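PDB 6GRH: microcin B17-processing protein McbD from Escherichia coli str. K-12 substr. MG1655, which is required, as a YcaO-family protein, to process the inactive microcin B17 precursor McbA into the active peptide. Local coordinates for residues 164-169 with 245-250; 191-194 with 198-201; 216-221 with 328-333; 222-227 with 317-322; 226-231 with 260-265. The protein carries 1 engineered substitution. All blocks are in the same frame, centred on the assembly; numbering follows the deposited sequence.

Contact 1 (164-169 with 245-250); sequences SLCEFM and LSYANS
Helix-on-sheet packing in the YcaO fold brings C166 and M169, on helix 157-180, against Y247 of strand 241-248, and the centre of the contact is a sulfur-containing pair of side chains round one tyrosine ring. The two residues reach different parts of the ring. M169 comes from above: its CB stands 3.7 Å from the ring centroid of Y247, only 10° off the normal, which meets the geometry of a CH-pi contact over the middle of the face. Everything beyond CB holds for one of two modelled conformers of M169. In that one the methionine runs side by side with the tyrosine, both side chains pointing the same way, M169 CG lies 3.8 Å from Y247 CZ, and the sulfur makes an oblique Met-aromatic approach.

C166 meets the edge of the ring instead. Its SG lies almost exactly in the ring plane, 89° off the normal, as a Cys sulfur-aromatic contact. With Y247 CG anti to the backbone N (chi1 175°), the ring turns toward the helix, offering a face to M169 and an edge to C166, whereas S246 and A248 on the other side of the strand meet helix 251-275.

The tyrosine's hydroxyl bonds to P222 O and its backbone N to the carboxylate of E170, one residue beyond M169 on the helix. At the base of the ring the carbonyl oxygen C166 O comes to 3.7 Å from Y247 CB, while the side-chain sulfur C166 SG lies 3.8 Å from Y247 CD1.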
# COMPACT_ATOMS: atom_id res chain seq x y z
N SER E 164 -40.16 -14.68 -14.53
CA SER E 164 -40.98 -14.55 -15.73
C SER E 164 -42.47 -14.43 -15.36
O SER E 164 -43.18 -13.60 -15.90
CB SER E 164 -40.75 -15.72 -16.67
OG SER E 164 -39.53 -15.53 -17.36
N LEU E 165 -42.93 -15.27 -14.45
CA LEU E 165 -44.31 -15.21 -13.95
C LEU E 165 -44.66 -13.84 -13.36
O LEU E 165 -45.77 -13.35 -13.59
CB LEU E 165 -44.57 -16.25 -12.87
CG LEU E 165 -44.99 -17.64 -13.31
CD1 LEU E 165 -45.02 -18.56 -12.08
CD2 LEU E 165 -46.35 -17.61 -13.98
N CYS E 166 -43.74 -13.28 -12.57
CA CYS E 166 -43.95 -11.97 -11.96
C CYS E 166 -44.09 -10.90 -13.03
O CYS E 166 -45.04 -10.11 -13.01
CB CYS E 166 -42.84 -11.63 -10.95
SG CYS E 166 -42.98 -12.60 -9.42
N GLU E 167 -43.19 -10.90 -14.00
CA GLU E 167 -43.29 -9.94 -15.08
C GLU E 167 -44.56 -10.12 -15.91
O GLU E 167 -45.18 -9.14 -16.28
CB GLU E 167 -42.07 -10.00 -16.00
CG GLU E 167 -42.01 -8.79 -16.89
CD GLU E 167 -40.62 -8.57 -17.43
OE1 GLU E 167 -39.75 -8.16 -16.61
OE2 GLU E 167 -40.41 -8.84 -18.64
N PHE E 168 -44.92 -11.37 -16.20
CA PHE E 168 -46.17 -11.70 -16.92
C PHE E 168 -47.37 -11.13 -16.18
O PHE E 168 -48.21 -10.46 -16.78
CB PHE E 168 -46.30 -13.22 -17.06
CG PHE E 168 -47.55 -13.69 -17.79
CD1 PHE E 168 -47.59 -13.72 -19.18
CD2 PHE E 168 -48.65 -14.14 -17.08
CE1 PHE E 168 -48.71 -14.18 -19.84
CE2 PHE E 168 -49.79 -14.60 -17.74
CZ PHE E 168 -49.80 -14.63 -19.14
N MET E 169 -47.44 -11.39 -14.88
CA MET E 169 -48.50 -10.83 -14.05
C MET E 169 -48.49 -9.31 -14.11
O MET E 169 -49.54 -8.70 -14.27
CB MET E 169 -48.36 -11.29 -12.59
CG MET E 169 -49.11 -12.57 -12.31
SD MET E 169 -50.84 -12.31 -12.72
CE MET E 169 -51.12 -13.80 -13.65
N LEU E 245 -43.81 -0.31 -11.43
CA LEU E 245 -44.70 -1.44 -11.33
C LEU E 245 -43.94 -2.66 -10.84
O LEU E 245 -42.83 -2.94 -11.31
CB LEU E 245 -45.30 -1.74 -12.70
CG LEU E 245 -46.22 -2.95 -12.83
CD1 LEU E 245 -47.48 -2.79 -11.99
CD2 LEU E 245 -46.58 -3.11 -14.29
N SER E 246 -44.55 -3.41 -9.94
CA SER E 246 -43.99 -4.67 -9.53
C SER E 246 -45.05 -5.59 -8.98
O SER E 246 -46.02 -5.13 -8.38
CB SER E 246 -42.90 -4.41 -8.49
OG SER E 246 -42.28 -5.62 -8.14
N TYR E 247 -44.85 -6.89 -9.19
CA TYR E 247 -45.72 -7.91 -8.67
C TYR E 247 -44.94 -8.79 -7.72
O TYR E 247 -43.84 -9.24 -8.05
CB TYR E 247 -46.28 -8.77 -9.81
CG TYR E 247 -47.12 -9.94 -9.36
CD1 TYR E 247 -46.55 -11.20 -9.16
CD2 TYR E 247 -48.48 -9.79 -9.13
CE1 TYR E 247 -47.31 -12.28 -8.77
CE2 TYR E 247 -49.26 -10.87 -8.73
CZ TYR E 247 -48.68 -12.11 -8.55
OH TYR E 247 -49.45 -13.19 -8.18
N ALA E 248 -45.52 -9.05 -6.56
CA ALA E 248 -44.96 -10.00 -5.59
C ALA E 248 -46.10 -10.62 -4.79
O ALA E 248 -47.25 -10.16 -4.88
CB ALA E 248 -43.96 -9.29 -4.69
N ASN E 249 -45.80 -11.67 -4.02
CA ASN E 249 -46.78 -12.29 -3.12
C ASN E 249 -47.17 -11.36 -1.98
O ASN E 249 -48.32 -11.29 -1.58
CB ASN E 249 -46.25 -13.59 -2.51
CG ASN E 249 -46.25 -14.73 -3.50
OD1 ASN E 249 -47.09 -14.79 -4.41
ND2 ASN E 249 -45.31 -15.67 -3.32
N SER E 250 -46.17 -10.70 -1.44
CA SER E 250 -46.30 -9.72 -0.37
C SER E 250 -46.67 -8.35 -0.95
O SER E 250 -45.99 -7.85 -1.83
CB SER E 250 -44.97 -9.61 0.41
OG SER E 250 -44.88 -8.43 1.19

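Contact 2 (191-194 with 198-201)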
# COMPACT_ATOMS: atom_id res chain seq x y z
N ILE E 191 -48.27 6.68 2.86
CA ILE E 191 -47.84 5.42 3.47
C ILE E 191 -46.40 5.49 3.94
O ILE E 191 -45.55 6.06 3.25
CB ILE E 191 -47.99 4.23 2.47
CG1 ILE E 191 -47.82 2.88 3.16
CG2 ILE E 191 -47.00 4.32 1.28
CD1 ILE E 191 -48.99 2.50 4.04
N VAL E 192 -46.14 4.94 5.13
CA VAL E 192 -44.76 4.79 5.65
C VAL E 192 -44.45 3.29 5.69
O VAL E 192 -45.22 2.53 6.27
CB VAL E 192 -44.61 5.41 7.07
CG1 VAL E 192 -43.24 5.08 7.66
CG2 VAL E 192 -44.82 6.92 7.01
N THR E 193 -43.34 2.89 5.05
CA THR E 193 -42.96 1.48 4.97
C THR E 193 -42.00 1.00 6.07
O THR E 193 -41.88 -0.20 6.28
CB THR E 193 -42.33 1.11 3.60
OG1 THR E 193 -41.00 1.66 3.48
CG2 THR E 193 -43.23 1.58 2.43
N GLY E 194 -41.28 1.92 6.73
CA GLY E 194 -40.19 1.52 7.63
C GLY E 194 -38.88 1.16 6.96
O GLY E 194 -37.86 1.01 7.62
N ILE E 198 -36.89 3.30 0.79
CA ILE E 198 -38.21 3.44 0.16
C ILE E 198 -38.84 4.74 0.64
O ILE E 198 -39.35 5.53 -0.16
CB ILE E 198 -39.11 2.22 0.49
CG1 ILE E 198 -38.43 0.92 0.03
CG2 ILE E 198 -40.50 2.37 -0.13
CD1 ILE E 198 -38.04 0.87 -1.43
N ASP E 199 -38.78 4.97 1.94
CA ASP E 199 -39.32 6.19 2.54
C ASP E 199 -38.59 7.45 2.08
O ASP E 199 -39.20 8.48 1.90
CB ASP E 199 -39.31 6.07 4.06
CG ASP E 199 -40.25 4.97 4.56
OD1 ASP E 199 -41.21 4.62 3.84
OD2 ASP E 199 -40.03 4.42 5.66
N GLU E 200 -37.28 7.34 1.87
CA GLU E 200 -36.48 8.43 1.30
C GLU E 200 -37.00 8.83 -0.11
O GLU E 200 -37.19 10.02 -0.38
CB GLU E 200 -35.02 8.00 1.23
CG GLU E 200 -34.03 9.12 0.97
CD GLU E 200 -33.46 9.75 2.23
OE1 GLU E 200 -33.97 9.51 3.36
OE2 GLU E 200 -32.50 10.52 2.07
N ILE E 201 -37.21 7.84 -0.97
CA ILE E 201 -37.79 8.09 -2.30
C ILE E 201 -39.20 8.67 -2.18
O ILE E 201 -39.50 9.69 -2.78
CB ILE E 201 -37.83 6.82 -3.19
CG1 ILE E 201 -36.42 6.33 -3.51
CG2 ILE E 201 -38.60 7.07 -4.50
CD1 ILE E 201 -36.39 4.87 -3.91
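The carboxylate of D199 is the flat group at the middle of this contact, and T193 meets it from two directions. Near the carboxylate plane, T193 N donates to D199 OD1 over 3.0 Å with an N-H...O angle of 165°, D199 OD1 accepting through its syn lone pair, on the side of the other oxygen. From above the plane, 50° out of it, T193 OG1 donates to the same D199 OD1, also at 3.0 Å. One oxygen thus receives two bonds from one residue, which would be expected to fix the rotation of the carboxylate. At the second oxygen the grip is poorer: G194 N lies 3.0 Å from D199 OD2, but the bond is bent and weak. V192 CG1 touches D199 OD2 too, at 3.8 Å.

T193 OG1 is held between its own backbone N and carbonyl carbon (chi1 73°), a rotamer that turns the hydroxyl to D199 while leaving T193 CG2 to pack on I198 CG2, 3.8 Å away. The same hydroxyl accepts from the backbone N of I195, just before the helix begins.

The contact folds the end of the loop after strand 182-187 back on the first turn of helix 196-208. I191 O also binds R206 farther along this helix, I198 packs on C256 and V260 of helix 251-275, and E200 reaches out to R63 of the neighbouring McbC subunit.

Contact 3 (216-221 with 328-333)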
# COMPACT_ATOMS: atom_id res chain seq x y z
N ILE E 216 -53.28 -2.91 -8.92
CA ILE E 216 -53.93 -3.21 -10.20
C ILE E 216 -53.91 -4.71 -10.55
O ILE E 216 -54.17 -5.06 -11.68
CB ILE E 216 -53.32 -2.41 -11.38
CG1 ILE E 216 -51.82 -2.71 -11.54
CG2 ILE E 216 -53.55 -0.92 -11.18
CD1 ILE E 216 -51.31 -2.45 -12.94
N THR E 217 -53.64 -5.58 -9.57
CA THR E 217 -53.57 -7.02 -9.80
C THR E 217 -54.75 -7.54 -10.64
O THR E 217 -55.87 -7.15 -10.36
CB THR E 217 -53.62 -7.75 -8.46
OG1 THR E 217 -52.74 -7.09 -7.55
CG2 THR E 217 -53.25 -9.22 -8.61
N LEU E 218 -54.50 -8.42 -11.61
CA LEU E 218 -55.59 -9.06 -12.36
C LEU E 218 -56.65 -9.53 -11.37
O LEU E 218 -56.29 -10.13 -10.35
CB LEU E 218 -55.11 -10.29 -13.12
CG LEU E 218 -54.36 -10.09 -14.43
CD1 LEU E 218 -54.08 -11.44 -15.05
CD2 LEU E 218 -55.15 -9.22 -15.39
N PRO E 219 -57.93 -9.21 -11.62
CA PRO E 219 -59.02 -9.59 -10.69
C PRO E 219 -59.04 -11.08 -10.34
O PRO E 219 -58.91 -11.94 -11.21
CB PRO E 219 -60.27 -9.19 -11.45
CG PRO E 219 -59.82 -7.96 -12.15
CD PRO E 219 -58.42 -8.24 -12.61
N GLY E 220 -59.13 -11.37 -9.04
CA GLY E 220 -59.18 -12.74 -8.55
C GLY E 220 -57.83 -13.40 -8.44
O GLY E 220 -57.74 -14.47 -7.86
N ALA E 221 -56.77 -12.78 -8.96
CA ALA E 221 -55.44 -13.38 -8.89
C ALA E 221 -54.85 -13.21 -7.47
O ALA E 221 -55.13 -12.21 -6.80
CB ALA E 221 -54.49 -12.74 -9.91
N LEU E 328 -50.63 -20.67 -10.16
CA LEU E 328 -50.73 -21.62 -11.27
C LEU E 328 -52.16 -22.13 -11.49
O LEU E 328 -52.60 -22.26 -12.64
CB LEU E 328 -49.76 -22.81 -11.11
CG LEU E 328 -48.24 -22.56 -11.26
CD1 LEU E 328 -47.47 -23.88 -11.24
CD2 LEU E 328 -47.88 -21.81 -12.52
N ASN E 329 -52.88 -22.43 -10.40
CA ASN E 329 -54.29 -22.82 -10.51
C ASN E 329 -55.11 -21.68 -11.10
O ASN E 329 -55.89 -21.88 -12.02
CB ASN E 329 -54.90 -23.26 -9.16
CG ASN E 329 -54.43 -24.66 -8.71
OD1 ASN E 329 -53.68 -25.35 -9.42
ND2 ASN E 329 -54.86 -25.06 -7.54
N TYR E 330 -54.91 -20.47 -10.58
CA TYR E 330 -55.63 -19.32 -11.08
C TYR E 330 -55.41 -19.15 -12.60
O TYR E 330 -56.35 -19.01 -13.36
CB TYR E 330 -55.19 -18.06 -10.34
CG TYR E 330 -55.68 -16.78 -10.98
CD1 TYR E 330 -56.99 -16.33 -10.78
CD2 TYR E 330 -54.83 -16.05 -11.81
CE1 TYR E 330 -57.43 -15.16 -11.38
CE2 TYR E 330 -55.26 -14.88 -12.42
CZ TYR E 330 -56.56 -14.44 -12.20
OH TYR E 330 -56.97 -13.28 -12.81
N LEU E 331 -54.15 -19.18 -13.02
CA LEU E 331 -53.83 -19.00 -14.45
C LEU E 331 -54.42 -20.10 -15.31
O LEU E 331 -54.98 -19.82 -16.38
CB LEU E 331 -52.32 -18.91 -14.68
CG LEU E 331 -51.70 -17.59 -14.20
CD1 LEU E 331 -50.19 -17.64 -14.20
CD2 LEU E 331 -52.22 -16.40 -15.01
N GLN E 332 -54.31 -21.34 -14.85
CA GLN E 332 -54.82 -22.49 -15.60
C GLN E 332 -56.33 -22.45 -15.80
O GLN E 332 -56.81 -22.93 -16.82
CB GLN E 332 -54.42 -23.82 -14.96
CG GLN E 332 -54.63 -25.00 -15.90
CD GLN E 332 -54.05 -26.30 -15.37
OE1 GLN E 332 -53.74 -26.43 -14.18
NE2 GLN E 332 -53.91 -27.28 -16.27
N GLN E 333 -57.06 -21.88 -14.85
CA GLN E 333 -58.52 -21.69 -14.96
C GLN E 333 -58.87 -20.75 -16.11
O GLN E 333 -59.87 -20.94 -16.79
CB GLN E 333 -59.14 -21.17 -13.64
CG GLN E 333 -59.34 -22.24 -12.59
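Three kinds of interaction join Y330, on helix 327-334, to the turn formed by L218, P219, G220 and A221.

The polar one is a single hydrogen bond. Y330 OH donates to P219 O over 2.8 Å, with the donor 36° above the carbonyl plane, so it is aimed at the oxygen but not along a lone pair. The accepting carbonyl belongs to the peptide between the two central residues of the turn.

The second kind is CH-pi. A221 CA sits over the middle of the Y330 ring, 3.6 Å from the centroid and 9° off the normal. A221 is the residue of the turn that lies over this face; the rest of the turn runs past the ring toward its hydroxyl.

Van der Waals contact is the third. The methyl A221 CB is 3.4 Å from Y330 CE2, on the same face as CA, and the carbonyl carbon G220 C approaches Y330 CE1 obliquely at 3.4 Å. L218 crosses the tyrosine at about a right angle: L218 CB lies beside the hydroxyl, 3.5 Å from Y330 OH, and L218 CD1, at the ring edge, makes an apolar contact of 4.5 Å with Y330 CE2. Y330 CG is anti to the backbone N (chi1 168°), which carries the ring off the helix to the turn.

L331, the next helix residue, packs on L165 of helix 157-180. A221 N bonds to L218 O at 3.0 Å, closing a type II beta turn in which proline and then glycine, the latter with positive phi, occupy the two central positions, a sequence classic for this turn.

Contact 4 (222-227 with 317-322)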
# COMPACT_ATOMS: atom_id res chain seq x y z
N PRO E 222 -54.01 -14.17 -7.04
CA PRO E 222 -53.18 -13.99 -5.84
C PRO E 222 -52.07 -12.99 -6.03
O PRO E 222 -51.80 -12.53 -7.16
CB PRO E 222 -52.59 -15.38 -5.62
CG PRO E 222 -52.47 -15.94 -6.99
CD PRO E 222 -53.72 -15.46 -7.70
N GLY E 223 -51.39 -12.66 -4.94
CA GLY E 223 -50.31 -11.69 -4.99
C GLY E 223 -50.82 -10.29 -5.26
O GLY E 223 -52.03 -10.03 -5.20
N HIS E 224 -49.90 -9.39 -5.58
CA HIS E 224 -50.18 -7.97 -5.67
C HIS E 224 -49.31 -7.33 -6.74
O HIS E 224 -48.08 -7.40 -6.66
CB HIS E 224 -49.95 -7.31 -4.31
CG HIS E 224 -50.83 -7.85 -3.23
ND1 HIS E 224 -52.11 -7.39 -3.00
CD2 HIS E 224 -50.64 -8.86 -2.34
CE1 HIS E 224 -52.66 -8.07 -2.02
NE2 HIS E 224 -51.79 -8.97 -1.60
N ALA E 225 -49.95 -6.74 -7.75
CA ALA E 225 -49.26 -5.89 -8.73
C ALA E 225 -49.50 -4.47 -8.30
O ALA E 225 -50.63 -4.01 -8.29
CB ALA E 225 -49.82 -6.12 -10.12
N VAL E 226 -48.45 -3.78 -7.91
CA VAL E 226 -48.60 -2.43 -7.40
C VAL E 226 -48.04 -1.43 -8.40
O VAL E 226 -46.88 -1.55 -8.78
CB VAL E 226 -47.93 -2.28 -6.02
CG1 VAL E 226 -47.97 -0.84 -5.55
CG2 VAL E 226 -48.65 -3.18 -5.01
N LEU E 227 -48.87 -0.46 -8.79
CA LEU E 227 -48.50 0.57 -9.75
C LEU E 227 -48.32 1.84 -8.97
O LEU E 227 -49.24 2.26 -8.27
CB LEU E 227 -49.62 0.77 -10.78
CG LEU E 227 -49.36 1.80 -11.89
CD1 LEU E 227 -48.24 1.38 -12.80
CD2 LEU E 227 -50.65 2.03 -12.68
N LEU E 317 -50.47 -2.44 5.02
CA LEU E 317 -50.09 -3.30 3.92
C LEU E 317 -50.29 -4.80 4.18
O LEU E 317 -49.47 -5.61 3.77
CB LEU E 317 -48.62 -3.02 3.56
CG LEU E 317 -48.28 -1.54 3.35
CD1 LEU E 317 -46.77 -1.36 3.23
CD2 LEU E 317 -49.00 -0.97 2.12
N GLU E 318 -51.39 -5.17 4.82
CA GLU E 318 -51.67 -6.60 5.04
C GLU E 318 -52.21 -7.35 3.80
O GLU E 318 -52.87 -6.76 2.93
CB GLU E 318 -52.60 -6.81 6.22
CG GLU E 318 -54.10 -6.60 5.95
CD GLU E 318 -54.53 -5.15 5.88
OE1 GLU E 318 -53.66 -4.25 5.99
OE2 GLU E 318 -55.75 -4.91 5.71
N GLU E 319 -51.91 -8.65 3.73
CA GLU E 319 -52.50 -9.54 2.74
C GLU E 319 -53.96 -9.84 3.09
O GLU E 319 -54.42 -9.50 4.19
CB GLU E 319 -51.70 -10.85 2.67
CG GLU E 319 -50.20 -10.62 2.67
CD GLU E 319 -49.84 -9.38 1.87
OE1 GLU E 319 -50.73 -8.82 1.21
OE2 GLU E 319 -48.66 -8.97 1.90
N ASN E 320 -54.68 -10.44 2.15
CA ASN E 320 -56.11 -10.81 2.33
C ASN E 320 -56.31 -12.25 1.83
O ASN E 320 -55.39 -12.91 1.34
CB ASN E 320 -57.04 -9.81 1.61
CG ASN E 320 -56.85 -9.84 0.09
OD1 ASN E 320 -57.33 -10.76 -0.59
ND2 ASN E 320 -56.15 -8.83 -0.45
N ILE E 321 -57.55 -12.72 1.94
CA ILE E 321 -57.86 -14.12 1.68
C ILE E 321 -57.49 -14.61 0.26
O ILE E 321 -57.12 -15.77 0.09
CB ILE E 321 -59.34 -14.41 1.99
CG1 ILE E 321 -59.57 -15.91 2.20
CG2 ILE E 321 -60.24 -13.83 0.90
CD1 ILE E 321 -60.94 -16.21 2.74
N THR E 322 -57.57 -13.73 -0.74
CA THR E 322 -57.18 -14.07 -2.12
C THR E 322 -55.67 -14.11 -2.36
O THR E 322 -55.22 -14.86 -3.22
CB THR E 322 -57.75 -13.08 -3.16
OG1 THR E 322 -59.13 -12.88 -2.88
CG2 THR E 322 -57.59 -13.62 -4.60
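P222 and T322 make the close backbone part of this contact, while H224 reaches from the buried strand toward the acidic and more exposed side of the 317-322 loop. At the close end P222 CA lies 3.4 Å from T322 O, in a CA-H...O contact with 130° at the hydrogen, and the proline ring follows, P222 CB being 3.6 Å from the same oxygen. The paired backbones of G223 and S323, just beyond, continue this join.

The H224 ring is the second buried piece. CG stands anti to the carbonyl carbon (chi1 -61°), which sends the imidazole toward the loop, where E319 OE1 lies 3.0 Å from H224 NE2; E319 was modelled in two conformers, so this approach is tentative. The imidazole nitrogens have sounder partners outside: NE2 bonds to the hydroxyl of S323 and ND1 to the carboxylate of D215.

Looser is the outer side, where the exposed N320 brings ND2 to 3.9 Å from H224 CE1, at the ring edge, with its amide plane nearly perpendicular to the ring. N320 OD1 instead accepts from T322 N at 3.0 Å, forming an Asx turn that shapes the loop. Separately, E319 OE2 bonds to L251 N in the conformer given.

The chemistry implies a polar join: a buried imidazole, bonded to S323 and D215 at its two nitrogens, ties the first strand residue to the loop.

Contact 5 (226-231 with 260-265)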
# COMPACT_ATOMS: atom_id res chain seq x y z
N VAL E 226 -48.45 -3.78 -7.91
CA VAL E 226 -48.60 -2.43 -7.40
C VAL E 226 -48.04 -1.43 -8.40
O VAL E 226 -46.88 -1.55 -8.78
CB VAL E 226 -47.93 -2.28 -6.02
CG1 VAL E 226 -47.97 -0.84 -5.55
CG2 VAL E 226 -48.65 -3.18 -5.01
N LEU E 227 -48.87 -0.46 -8.79
CA LEU E 227 -48.50 0.57 -9.75
C LEU E 227 -48.32 1.84 -8.97
O LEU E 227 -49.24 2.26 -8.27
CB LEU E 227 -49.62 0.77 -10.78
CG LEU E 227 -49.36 1.80 -11.89
CD1 LEU E 227 -48.24 1.38 -12.80
CD2 LEU E 227 -50.65 2.03 -12.68
N THR E 228 -47.13 2.43 -9.06
CA THR E 228 -46.85 3.73 -8.45
C THR E 228 -46.83 4.75 -9.59
O THR E 228 -46.27 4.48 -10.66
CB THR E 228 -45.50 3.74 -7.70
OG1 THR E 228 -44.55 2.93 -8.40
CG2 THR E 228 -45.65 3.22 -6.27
N LEU E 229 -47.44 5.90 -9.34
CA LEU E 229 -47.56 6.97 -10.33
C LEU E 229 -47.10 8.26 -9.71
O LEU E 229 -47.39 8.53 -8.55
CB LEU E 229 -49.02 7.10 -10.77
CG LEU E 229 -49.60 5.94 -11.57
CD1 LEU E 229 -51.07 6.22 -11.85
CD2 LEU E 229 -48.84 5.71 -12.87
N TYR E 230 -46.38 9.05 -10.50
CA TYR E 230 -45.84 10.33 -10.07
C TYR E 230 -46.13 11.35 -11.15
O TYR E 230 -46.01 11.05 -12.34
CB TYR E 230 -44.32 10.26 -9.89
CG TYR E 230 -43.67 11.62 -9.70
CD1 TYR E 230 -43.71 12.26 -8.46
CD2 TYR E 230 -43.03 12.26 -10.75
CE1 TYR E 230 -43.13 13.50 -8.28
CE2 TYR E 230 -42.44 13.50 -10.57
CZ TYR E 230 -42.50 14.11 -9.33
OH TYR E 230 -41.91 15.33 -9.12
N GLY E 231 -46.44 12.56 -10.71
CA GLY E 231 -46.52 13.71 -11.58
C GLY E 231 -46.27 15.02 -10.85
O GLY E 231 -46.59 15.13 -9.68
N VAL E 260 -38.99 1.61 -6.17
CA VAL E 260 -37.60 1.61 -6.66
C VAL E 260 -37.59 1.56 -8.20
O VAL E 260 -36.73 2.19 -8.83
CB VAL E 260 -36.76 0.48 -6.06
CG1 VAL E 260 -35.37 0.46 -6.66
CG2 VAL E 260 -36.64 0.66 -4.56
N GLU E 261 -38.52 0.82 -8.79
CA GLU E 261 -38.69 0.84 -10.26
C GLU E 261 -39.02 2.26 -10.75
O GLU E 261 -38.44 2.71 -11.73
CB GLU E 261 -39.78 -0.13 -10.71
CG GLU E 261 -39.41 -1.60 -10.54
CD GLU E 261 -38.58 -2.16 -11.68
OE1 GLU E 261 -38.66 -1.65 -12.83
OE2 GLU E 261 -37.84 -3.14 -11.44
N LEU E 262 -39.91 2.95 -10.06
CA LEU E 262 -40.19 4.35 -10.39
C LEU E 262 -38.93 5.22 -10.31
O LEU E 262 -38.59 5.92 -11.25
CB LEU E 262 -41.32 4.91 -9.53
CG LEU E 262 -41.89 6.27 -9.94
CD1 LEU E 262 -43.33 6.46 -9.46
CD2 LEU E 262 -41.01 7.43 -9.45
N TRP E 263 -38.23 5.18 -9.18
CA TRP E 263 -37.00 5.94 -9.01
C TRP E 263 -35.98 5.66 -10.13
O TRP E 263 -35.38 6.58 -10.69
CB TRP E 263 -36.37 5.65 -7.66
CG TRP E 263 -35.13 6.43 -7.45
CD1 TRP E 263 -35.04 7.72 -7.09
CD2 TRP E 263 -33.81 5.96 -7.66
NE1 TRP E 263 -33.71 8.10 -7.04
CE2 TRP E 263 -32.94 7.03 -7.39
CE3 TRP E 263 -33.28 4.73 -8.06
CZ2 TRP E 263 -31.55 6.92 -7.48
CZ3 TRP E 263 -31.89 4.61 -8.16
CH2 TRP E 263 -31.04 5.70 -7.87
N GLN E 264 -35.81 4.38 -10.44
CA GLN E 264 -34.94 3.99 -11.55
C GLN E 264 -35.33 4.66 -12.87
O GLN E 264 -34.48 5.22 -13.55
CB GLN E 264 -34.90 2.47 -11.69
CG GLN E 264 -33.86 2.05 -12.72
CD GLN E 264 -33.67 0.56 -12.88
OE1 GLN E 264 -32.58 0.11 -13.24
NE2 GLN E 264 -34.73 -0.22 -12.68
N SER E 265 -36.61 4.63 -13.25
CA SER E 265 -37.03 5.27 -14.51
C SER E 265 -36.91 6.76 -14.42
O SER E 265 -36.52 7.39 -15.36
CB SER E 265 -38.47 4.91 -14.87
OG SER E 265 -38.54 3.51 -15.08
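T228 OG1 is held by two hydrogen bonds where it meets L262, one to S258 OG on helix 251-275 and one to G244 O on the adjacent strand, while L262 CD1 merely packs beside T228 OG1 at 3.9 Å. T228 was modelled in two conformers, so this holds for the one given, in which OG1 stands between its backbone N and carbonyl carbon.

The rest is van der Waals contact by one methyl branch, against backbone and side-chain atoms alike. L262 CG lies anti to the backbone N (chi1 -169°), which projects the side chain off the helix and onto the strand. There L262 CD1 settles over the backbone, 3.7 Å from T228 O and 4.1 Å from L229 N, between two residues that face the helix: it is 4.0 Å from Y230 CB and 3.9 Å from T228 CB. Behind it, L262 CB keeps 4.0 Å from T228 OG1. Y230 contributes with its CB alone, since its ring leads away toward E208. T228 O meets this methyl yet is not without polar partners, for the hydroxyl of T243 bonds to it.

The axes of the short segments 226-231 and 260-265 approach to 8.9 Å, with 40° between their directions, in keeping with one apolar layer between them. Strand 224-231 lies inside the mixed sheet, paired with 210-215 and 241-248. Helix 251-275 covers the T228 and Y230 face, L262 also touching L205 of helix 196-208, whereas L227, facing the other way, meets Y177 of helix 157-180.

Contacts 1 and 5 are the buried ones and rest on apolar packing: they lay helices 157-180 and 251-275 against opposite faces of one mixed sheet, through neighbouring strands 241-248 and 224-231. Contacts 2, 3 and 4 lie nearer the surface and involve loops. Contact 2 relies on a carboxylate and contact 4 on an imidazole, whereas contact 3 mixes one hydroxyl bond with packing on a ring face. Contacts 4 and 5 share V226 and L227 on the same strand. Y247 of contact 1 bonds to P222 of contact 4, while L165 packs on L331 of contact 3. Contact 2 joins contact 5 through I198 on V260, their centres about 13 Å apart.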